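Local coordinates for protein F420-reducing hydrogenase, subunit beta (Methanothermobacter marburgensis, PDB 4OMF) that carries FAD and an iron-sulfur cluster in the F420-reducing hydrogenase and probably passes electrons through the flavin to reduce coenzyme F420, at residues A23-G31 with T207-S217; M83-Q91 with G118-I126. All blocks are in the same frame, centred on the assembly; numbering follows the deposited sequence.

Interaction 1. Residues A23-G31 with T207-S217. With FAD (flavin-adenine dinucleotide), chain R.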
loop_
_atom_site.group_PDB
_atom_site.type_symbol
_atom_site.label_atom_id
_atom_site.label_comp_id
_atom_site.label_asym_id
_atom_site.label_seq_id
_atom_site.Cartn_x
_atom_site.Cartn_y
_atom_site.Cartn_z
ATOM N N ALA C 23 15.795 5.617 40.147
ATOM C CA ALA C 23 16.649 6.027 39.023
ATOM C C ALA C 23 17.639 4.980 38.545
ATOM O O ALA C 23 18.145 4.183 39.339
ATOM C CB ALA C 23 17.417 7.278 39.409
ATOM N N GLN C 24 17.945 5.014 37.248
ATOM C CA GLN C 24 19.016 4.177 36.716
ATOM C C GLN C 24 20.363 4.550 37.320
ATOM O O GLN C 24 21.139 3.691 37.764
ATOM C CB GLN C 24 19.097 4.298 35.193
ATOM C CG GLN C 24 20.137 3.362 34.563
ATOM C CD GLN C 24 19.649 1.899 34.549
ATOM O OE1 GLN C 24 18.469 1.621 34.802
ATOM N NE2 GLN C 24 20.554 0.973 34.254
ATOM N N ASP C 25 20.628 5.847 37.309
ATOM C CA ASP C 25 21.914 6.381 37.707
ATOM C C ASP C 25 21.689 7.493 38.736
ATOM O O ASP C 25 21.236 7.210 39.843
ATOM C CB ASP C 25 22.669 6.864 36.467
ATOM C CG ASP C 25 23.003 5.719 35.524
ATOM O OD1 ASP C 25 23.578 4.716 36.006
ATOM O OD2 ASP C 25 22.679 5.803 34.318
ATOM N N GLY C 26 21.979 8.745 38.375
ATOM C CA GLY C 26 21.828 9.870 39.298
ATOM C C GLY C 26 20.407 10.428 39.385
ATOM O O GLY C 26 20.113 11.280 40.219
ATOM N N GLY C 27 19.510 9.947 38.532
ATOM C CA GLY C 27 18.156 10.468 38.518
ATOM C C GLY C 27 18.088 11.853 37.907
ATOM O O GLY C 27 17.243 12.673 38.272
ATOM N N ILE C 28 18.980 12.113 36.965
ATOM C CA ILE C 28 19.044 13.418 36.339
ATOM C C ILE C 28 17.829 13.641 35.440
ATOM O O ILE C 28 17.245 14.726 35.430
ATOM C CB ILE C 28 20.339 13.578 35.517
ATOM C CG1 ILE C 28 21.565 13.237 36.364
ATOM C CG2 ILE C 28 20.438 14.983 34.921
ATOM C CD1 ILE C 28 21.707 14.026 37.667
ATOM N N VAL C 29 17.434 12.622 34.688
ATOM C CA VAL C 29 16.323 12.814 33.778
ATOM C C VAL C 29 15.034 13.032 34.545
ATOM O O VAL C 29 14.325 14.016 34.309
ATOM C CB VAL C 29 16.141 11.631 32.824
ATOM C CG1 VAL C 29 14.960 11.911 31.874
ATOM C CG2 VAL C 29 17.433 11.419 32.044
ATOM N N THR C 30 14.737 12.131 35.470
ATOM C CA THR C 30 13.482 12.245 36.221
ATOM C C THR C 30 13.459 13.530 37.075
ATOM O O THR C 30 12.459 14.248 37.114
ATOM C CB THR C 30 13.250 11.016 37.128
ATOM O OG1 THR C 30 13.124 9.834 36.316
ATOM C CG2 THR C 30 11.984 11.203 37.964
ATOM N N GLY C 31 14.565 13.810 37.753
ATOM C CA GLY C 31 14.698 15.006 38.568
ATOM C C GLY C 31 14.560 16.299 37.775
ATOM O O GLY C 31 13.907 17.246 38.216
ATOM N N THR C 207 23.055 13.308 29.542
ATOM C CA THR C 207 23.469 12.646 30.767
ATOM C C THR C 207 23.603 11.133 30.591
ATOM O O THR C 207 22.957 10.531 29.733
ATOM C CB THR C 207 22.475 13.018 31.931
ATOM O OG1 THR C 207 22.926 12.487 33.186
ATOM C CG2 THR C 207 21.074 12.507 31.634
ATOM N N GLY C 208 24.481 10.536 31.390
ATOM C CA GLY C 208 24.707 9.101 31.360
ATOM C C GLY C 208 25.503 8.690 32.580
ATOM O O GLY C 208 25.835 9.523 33.422
ATOM N N SER C 209 25.813 7.404 32.686
ATOM C CA SER C 209 26.533 6.914 33.857
ATOM C C SER C 209 28.032 7.026 33.678
ATOM O O SER C 209 28.767 7.217 34.652
ATOM C CB SER C 209 26.172 5.452 34.154
ATOM O OG SER C 209 26.490 4.629 33.043
ATOM N N VAL C 210 28.495 6.877 32.440
ATOM C CA VAL C 210 29.933 6.771 32.188
ATOM C C VAL C 210 30.706 8.002 32.646
ATOM O O VAL C 210 30.350 9.133 32.322
ATOM C CB VAL C 210 30.207 6.507 30.704
ATOM C CG1 VAL C 210 31.702 6.575 30.410
ATOM C CG2 VAL C 210 29.640 5.142 30.327
ATOM N N GLY C 211 31.763 7.766 33.423
ATOM C CA GLY C 211 32.623 8.842 33.902
ATOM C C GLY C 211 32.346 9.134 35.365
ATOM O O GLY C 211 33.151 9.764 36.050
ATOM N N SER C 212 31.209 8.634 35.849
ATOM C CA SER C 212 30.775 8.856 37.231
ATOM C C SER C 212 30.665 7.540 38.000
ATOM O O SER C 212 30.453 6.484 37.404
ATOM C CB SER C 212 29.417 9.586 37.263
ATOM O OG SER C 212 29.561 10.962 36.957
ATOM N N PRO C 213 30.791 7.609 39.335
ATOM C CA PRO C 213 30.598 6.427 40.180
ATOM C C PRO C 213 29.130 6.017 40.259
ATOM O O PRO C 213 28.246 6.750 39.803
ATOM C CB PRO C 213 31.131 6.875 41.548
ATOM C CG PRO C 213 30.999 8.358 41.538
ATOM C CD PRO C 213 31.174 8.800 40.118
ATOM N N ASP C 214 28.883 4.835 40.809
ATOM C CA ASP C 214 27.533 4.286 40.885
ATOM C C ASP C 214 26.573 5.218 41.617
ATOM O O ASP C 214 26.878 5.712 42.698
ATOM C CB ASP C 214 27.555 2.918 41.574
ATOM C CG ASP C 214 28.141 1.832 40.687
ATOM O OD1 ASP C 214 27.753 1.765 39.503
ATOM O OD2 ASP C 214 28.995 1.060 41.171
ATOM N N GLY C 215 25.418 5.469 41.014
ATOM C CA GLY C 215 24.409 6.307 41.643
ATOM C C GLY C 215 24.602 7.774 41.319
ATOM O O GLY C 215 23.866 8.642 41.807
ATOM N N TRP C 216 25.604 8.053 40.495
ATOM C CA TRP C 216 25.877 9.410 40.032
ATOM C C TRP C 216 25.866 9.439 38.520
ATOM O O TRP C 216 25.952 8.385 37.863
ATOM C CB TRP C 216 27.227 9.909 40.544
ATOM C CG TRP C 216 27.261 10.163 42.009
ATOM C CD1 TRP C 216 27.324 9.229 43.004
ATOM C CD2 TRP C 216 27.248 11.442 42.653
ATOM N NE1 TRP C 216 27.348 9.849 44.230
ATOM C CE2 TRP C 216 27.304 11.209 44.043
ATOM C CE3 TRP C 216 27.191 12.765 42.189
ATOM C CZ2 TRP C 216 27.311 12.248 44.976
ATOM C CZ3 TRP C 216 27.195 13.798 43.121
ATOM C CH2 TRP C 216 27.254 13.529 44.499
ATOM N N SER C 217 25.749 10.639 37.964
ATOM C CA SER C 217 25.675 10.814 36.505
ATOM C C SER C 217 26.635 11.881 36.015
ATOM O O SER C 217 26.864 12.870 36.706
ATOM C CB SER C 217 24.272 11.217 36.064
ATOM O OG SER C 217 23.330 10.195 36.285
HETATM P PA FAD R . 16.131 8.150 35.321
HETATM O O1A FAD R . 16.360 6.698 35.654
HETATM O O2A FAD R . 15.658 9.159 36.324
HETATM O O5B FAD R . 15.111 8.196 34.099
HETATM C C5B FAD R . 15.491 7.433 32.945
HETATM C C4B FAD R . 14.764 8.033 31.740
HETATM O O4B FAD R . 15.164 7.337 30.559
HETATM C C3B FAD R . 13.258 7.861 31.895
HETATM O O3B FAD R . 12.557 9.089 31.644
HETATM C C2B FAD R . 12.914 6.843 30.817
HETATM O O2B FAD R . 11.619 7.113 30.257
HETATM C C1B FAD R . 14.016 7.021 29.789
HETATM N N9A FAD R . 14.228 5.764 29.051
HETATM C C8A FAD R . 14.461 4.559 29.601
HETATM N N7A FAD R . 14.626 3.619 28.640
HETATM C C5A FAD R . 14.495 4.259 27.445
HETATM C C6A FAD R . 14.533 3.853 26.021
HETATM N N6A FAD R . 14.737 2.559 25.659
HETATM N N1A FAD R . 14.362 4.821 25.106
HETATM C C2A FAD R . 14.121 6.107 25.437
HETATM N N3A FAD R . 14.058 6.553 26.715
HETATM C C4A FAD R . 14.237 5.670 27.729
HETATM N N1 FAD R . 24.378 5.449 29.530
HETATM C C2 FAD R . 25.748 5.576 29.313
HETATM O O2 FAD R . 26.442 6.149 30.176
HETATM N N3 FAD R . 26.304 5.021 28.169
HETATM C C4 FAD R . 25.515 4.396 27.225
HETATM O O4 FAD R . 26.052 3.944 26.190
HETATM C C4X FAD R . 24.346 3.711 27.729
HETATM N N5 FAD R . 23.575 2.945 26.716
HETATM C C5X FAD R . 22.156 3.321 26.690
HETATM C C6 FAD R . 21.395 2.667 25.706
HETATM C C7 FAD R . 19.999 2.773 25.718
HETATM C C7M FAD R . 19.168 2.079 24.648
HETATM C C8 FAD R . 19.398 3.518 26.731
HETATM C C8M FAD R . 17.898 3.704 26.858
HETATM C C9 FAD R . 20.155 4.165 27.732
HETATM C C9A FAD R . 21.543 3.992 27.771
HETATM N N10 FAD R . 22.321 4.718 28.710
HETATM C C10 FAD R . 23.684 4.504 28.809
HETATM C "C1'" FAD R . 21.768 5.771 29.584
HETATM C "C2'" FAD R . 21.378 5.299 30.960
HETATM O "O2'" FAD R . 21.218 3.960 31.080
HETATM C "C3'" FAD R . 20.458 6.091 31.547
HETATM O "O3'" FAD R . 19.218 5.975 31.013
HETATM C "C4'" FAD R . 20.877 7.519 31.854
HETATM O "O4'" FAD R . 22.110 7.571 32.603
HETATM C "C5'" FAD R . 19.767 8.269 32.598
HETATM O "O5'" FAD R . 19.730 7.848 33.953
HETATM P P FAD R . 19.000 8.727 35.073
HETATM O O1P FAD R . 19.518 10.140 34.920
HETATM O O2P FAD R . 19.144 8.059 36.409
HETATM O O3P FAD R . 17.452 8.720 34.569
HETATM O O HOH W 1 25.676 5.339 38.030
#
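The direct hydrogen bond between the segments runs from the backbone N of Gly26 to Ser217 OG, at 2.9 Å. With chi1 at -66°, Ser217 swings its hydroxyl beside its own backbone N, where it meets the N-H of Gly26. Close by, Gly26 CA makes a CH...O contact with the carbonyl O of Gly215, and a water joins Asp25 OD1 to Gly215 N and Trp216 O.

Van der Waals contact lies on the helix side. Ile28 CG1 presses on Ser217 CB at 3.4 Å, tighter than a usual carbon pair, while Ile28 CB and CG1 rest against Thr207 OG1. The methyl Thr207 CG2 meets Val29 CG2.

FAD is bound by both segments. Asp25 OD1 lies against Ser209 CB, whereas the other carboxylate oxygen, OD2, accepts from the ribityl O4' of FAD at only 2.5 Å. Backbone N-H groups surround the diphosphate: Gln24 N gives a nearly straight bond (173°) to O1A, Asp25 N and Gly27 N share O2P, and Val29 N reaches O1P. Thr30 binds O2A through both its N and OG1. At the isoalloxazine end, Ser209 N and Val210 N converge on flavin O2.

A glycine-rich turn leading into helix 28-39, with Gly27 as N-cap, thus forms an anion-binding helix N-terminus, here the diphosphate site of the FAD pocket.

Interaction 2. Residues M83-Q91 with G118-I126. With KEN (N,N-dimethylmethanamine), chain P.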
loop_
_atom_site.group_PDB
_atom_site.type_symbol
_atom_site.label_atom_id
_atom_site.label_comp_id
_atom_site.label_asym_id
_atom_site.label_seq_id
_atom_site.Cartn_x
_atom_site.Cartn_y
_atom_site.Cartn_z
ATOM N N MET C 83 7.729 9.430 18.464
ATOM C CA MET C 83 6.381 9.207 17.907
ATOM C C MET C 83 5.257 9.935 18.663
ATOM O O MET C 83 4.191 10.170 18.100
ATOM C CB MET C 83 6.062 7.705 17.859
ATOM C CG MET C 83 5.683 7.094 19.202
ATOM S SD MET C 83 5.539 5.266 19.133
ATOM C CE MET C 83 4.201 5.198 17.934
ATOM N N MET C 84 5.466 10.269 19.938
ATOM C CA MET C 84 4.381 10.863 20.726
ATOM C C MET C 84 4.439 12.393 20.841
ATOM O O MET C 84 3.551 12.991 21.428
ATOM C CB MET C 84 4.365 10.272 22.143
ATOM C CG MET C 84 4.089 8.776 22.182
ATOM S SD MET C 84 2.404 8.438 21.653
ATOM C CE MET C 84 1.518 9.452 22.842
ATOM N N LEU C 85 5.487 13.008 20.302
ATOM C CA LEU C 85 5.656 14.459 20.416
ATOM C C LEU C 85 4.498 15.235 19.800
ATOM O O LEU C 85 4.073 16.246 20.356
ATOM C CB LEU C 85 6.976 14.907 19.772
ATOM C CG LEU C 85 8.249 14.410 20.459
ATOM C CD1 LEU C 85 9.455 14.937 19.686
ATOM C CD2 LEU C 85 8.345 14.833 21.926
ATOM N N LYS C 86 3.961 14.791 18.666
ATOM C CA LYS C 86 2.875 15.605 18.104
ATOM C C LYS C 86 1.559 15.387 18.857
ATOM O O LYS C 86 0.854 16.361 19.095
ATOM C CB LYS C 86 2.641 15.380 16.608
ATOM C CG LYS C 86 1.675 16.490 16.037
ATOM C CD LYS C 86 1.069 16.129 14.708
ATOM C CE LYS C 86 2.131 16.109 13.636
ATOM N NZ LYS C 86 1.644 15.377 12.428
ATOM N N LYS C 87 1.227 14.155 19.236
ATOM C CA LYS C 87 0.046 13.933 20.071
ATOM C C LYS C 87 0.101 14.851 21.320
ATOM O O LYS C 87 -0.916 15.394 21.786
ATOM C CB LYS C 87 -0.057 12.468 20.499
ATOM C CG LYS C 87 -1.332 12.138 21.264
ATOM C CD LYS C 87 -2.502 11.875 20.317
ATOM C CE LYS C 87 -3.851 11.745 21.049
ATOM N NZ LYS C 87 -3.799 10.849 22.232
ATOM N N ALA C 88 1.299 15.010 21.860
ATOM C CA ALA C 88 1.470 15.776 23.087
ATOM C C ALA C 88 1.046 17.227 22.907
ATOM O O ALA C 88 0.496 17.820 23.827
ATOM C CB ALA C 88 2.928 15.685 23.568
ATOM N N VAL C 89 1.221 17.782 21.709
ATOM C CA VAL C 89 0.858 19.189 21.510
ATOM C C VAL C 89 -0.526 19.330 20.853
ATOM O O VAL C 89 -1.020 20.451 20.666
ATOM C CB VAL C 89 1.918 19.938 20.685
ATOM C CG1 VAL C 89 3.288 19.933 21.423
ATOM C CG2 VAL C 89 2.047 19.354 19.271
ATOM N N ARG C 90 -1.160 18.209 20.516
ATOM C CA ARG C 90 -2.534 18.275 20.013
ATOM C C ARG C 90 -3.506 18.003 21.157
ATOM O O ARG C 90 -3.768 18.905 21.944
ATOM C CB ARG C 90 -2.727 17.325 18.836
ATOM C CG ARG C 90 -1.752 17.644 17.674
ATOM C CD ARG C 90 -2.049 18.976 16.984
ATOM N NE ARG C 90 -1.459 18.967 15.645
ATOM C CZ ARG C 90 -0.394 19.681 15.284
ATOM N NH1 ARG C 90 0.196 20.507 16.141
ATOM N NH2 ARG C 90 0.064 19.581 14.047
ATOM N N GLN C 91 -4.028 16.778 21.278
ATOM C CA GLN C 91 -5.084 16.555 22.266
ATOM C C GLN C 91 -4.620 16.742 23.706
ATOM O O GLN C 91 -5.441 17.048 24.567
ATOM C CB GLN C 91 -5.703 15.153 22.108
ATOM C CG GLN C 91 -6.613 15.015 20.879
ATOM C CD GLN C 91 -5.860 14.710 19.593
ATOM O OE1 GLN C 91 -4.637 14.563 19.578
ATOM N NE2 GLN C 91 -6.599 14.626 18.499
ATOM N N GLY C 118 6.547 18.580 7.162
ATOM C CA GLY C 118 5.178 18.106 7.379
ATOM C C GLY C 118 4.688 18.281 8.815
ATOM O O GLY C 118 3.700 17.668 9.218
ATOM N N VAL C 119 5.389 19.096 9.596
ATOM C CA VAL C 119 5.136 19.140 11.049
ATOM C C VAL C 119 4.720 20.553 11.477
ATOM O O VAL C 119 5.546 21.467 11.585
ATOM C CB VAL C 119 6.377 18.666 11.844
ATOM C CG1 VAL C 119 6.064 18.561 13.334
ATOM C CG2 VAL C 119 6.837 17.287 11.321
ATOM N N ARG C 120 3.416 20.719 11.651
ATOM C CA ARG C 120 2.786 22.002 11.951
ATOM C C ARG C 120 2.750 22.292 13.454
ATOM O O ARG C 120 2.256 21.475 14.192
ATOM C CB ARG C 120 1.351 21.983 11.384
ATOM C CG ARG C 120 0.426 23.127 11.777
ATOM C CD ARG C 120 -0.991 22.781 11.264
ATOM N NE ARG C 120 -2.013 23.639 11.876
ATOM C CZ ARG C 120 -2.636 24.647 11.270
ATOM N NH1 ARG C 120 -2.394 24.938 9.995
ATOM N NH2 ARG C 120 -3.533 25.356 11.949
ATOM N N PHE C 121 3.271 23.449 13.876
ATOM C CA PHE C 121 3.164 23.943 15.258
ATOM C C PHE C 121 3.588 22.913 16.317
ATOM O O PHE C 121 2.842 22.616 17.272
ATOM C CB PHE C 121 1.731 24.416 15.540
ATOM C CG PHE C 121 1.246 25.516 14.609
ATOM C CD1 PHE C 121 2.142 26.386 14.002
ATOM C CD2 PHE C 121 -0.103 25.676 14.351
ATOM C CE1 PHE C 121 1.697 27.405 13.152
ATOM C CE2 PHE C 121 -0.555 26.708 13.497
ATOM C CZ PHE C 121 0.357 27.563 12.907
ATOM N N LEU C 122 4.786 22.371 16.131
ATOM C CA LEU C 122 5.428 21.547 17.152
ATOM C C LEU C 122 6.815 22.075 17.502
ATOM O O LEU C 122 7.167 22.152 18.674
ATOM C CB LEU C 122 5.514 20.089 16.699
ATOM C CG LEU C 122 6.450 19.225 17.564
ATOM C CD1 LEU C 122 5.952 19.195 19.031
ATOM C CD2 LEU C 122 6.507 17.836 17.008
ATOM N N ALA C 123 7.584 22.480 16.488
ATOM C CA ALA C 123 9.018 22.747 16.675
ATOM C C ALA C 123 9.325 23.719 17.821
ATOM O O ALA C 123 10.202 23.463 18.644
ATOM C CB ALA C 123 9.610 23.265 15.389
ATOM N N ASP C 124 8.585 24.819 17.901
ATOM C CA ASP C 124 8.894 25.821 18.907
ATOM C C ASP C 124 8.341 25.468 20.292
ATOM O O ASP C 124 8.634 26.147 21.273
ATOM C CB ASP C 124 8.365 27.183 18.453
ATOM C CG ASP C 124 8.999 27.635 17.153
ATOM O OD1 ASP C 124 10.238 27.490 17.021
ATOM O OD2 ASP C 124 8.267 28.108 16.254
ATOM N N LYS C 125 7.556 24.402 20.371
ATOM C CA LYS C 125 6.991 23.987 21.657
ATOM C C LYS C 125 7.922 23.124 22.485
ATOM O O LYS C 125 7.672 22.911 23.670
ATOM C CB LYS C 125 5.665 23.251 21.416
ATOM C CG LYS C 125 4.592 24.242 20.963
ATOM C CD LYS C 125 3.344 23.571 20.446
ATOM C CE LYS C 125 2.392 24.604 19.807
ATOM N NZ LYS C 125 1.176 23.904 19.286
ATOM N N ILE C 126 8.979 22.612 21.870
ATOM C CA ILE C 126 9.943 21.819 22.614
ATOM C C ILE C 126 10.826 22.766 23.434
ATOM O O ILE C 126 11.545 23.599 22.871
ATOM C CB ILE C 126 10.774 20.946 21.671
ATOM C CG1 ILE C 126 9.835 20.031 20.882
ATOM C CG2 ILE C 126 11.810 20.136 22.453
ATOM C CD1 ILE C 126 10.537 19.082 19.987
HETATM C CA1 KEN P . 16.590 24.501 22.909
HETATM C CB1 KEN P . 14.755 24.166 21.226
HETATM C CC1 KEN P . 15.200 22.386 22.871
HETATM N NE1 KEN P . 15.220 23.883 22.637
HETATM O O HOH W 2 1.747 18.267 11.335
HETATM O O HOH W 3 -0.002 22.835 21.649
#
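Val89 and Leu122 meet at about a right angle where the short helix 85-89 packs against the loop that links helix 103-114 to strand 126-132, beside the mixed sheet of the FAD-binding fold. The tight part is apolar. Val89 CG1 touches Leu122 CD1 at 3.7 Å, and the same methyl lies on Lys125 CD, the aliphatic shaft of an extended chain. The second Leu122 methyl, CD2, reaches Leu85 CB, and farther in Leu85 CD1 approaches Ile126 CD1 at 4.3 Å. Helix 103-114 backs this layer through Ile109 and Met112. Ile126 also belongs to the pocket of a bound trimethylamine.

The looser flank is polar and hydrated. One water spans Lys86 NZ, by a weak bond, Gly118 O and Arg120 N; another connects Val89 O to Lys125 NZ. That ammonium also donates to Phe121 O at 2.9 Å, so the lysine ties its own loop together while its carbons pack on the helix. This flank is not simply solvent: other protein chains supply acidic partners to Lys86, Arg90 and Arg120, which would offset the cluster of positive charge, and a backbone partner to Arg90 NE.

Arg90 bends at chi2 (-68°), which lays one face of its guanidinium against Lys86 CG, with that carbon over the group's centre. The guanidinium planes of Arg90 and Arg120 stand 87° apart, and what joins the two residues is a backbone oxygen: Arg90 NH1 and NH2 both donate to Arg120 O, at 3.0 and 2.9 Å, from the same face of the carbonyl plane, with the oxygen lying in the guanidinium plane.

The two contacts lie on opposite sides of the chain's centre, their own centres about 28 Å apart and their nearest atoms about 12 Å. Interaction 1 is the inner one, built round the cofactor; no other protein chain of the assembly touches it, and backbone N-H groups do most of its polar work. Interaction 2, farther out though still largely buried, joins an apolar layer to long cationic side chains, waters and two other protein chains. The same sheet connects them: strand 126-132, which follows the loop of interaction 2, packs against Val29 and Thr207 of interaction 1. One contact lines the FAD pocket; the other lies where this chain meets two others.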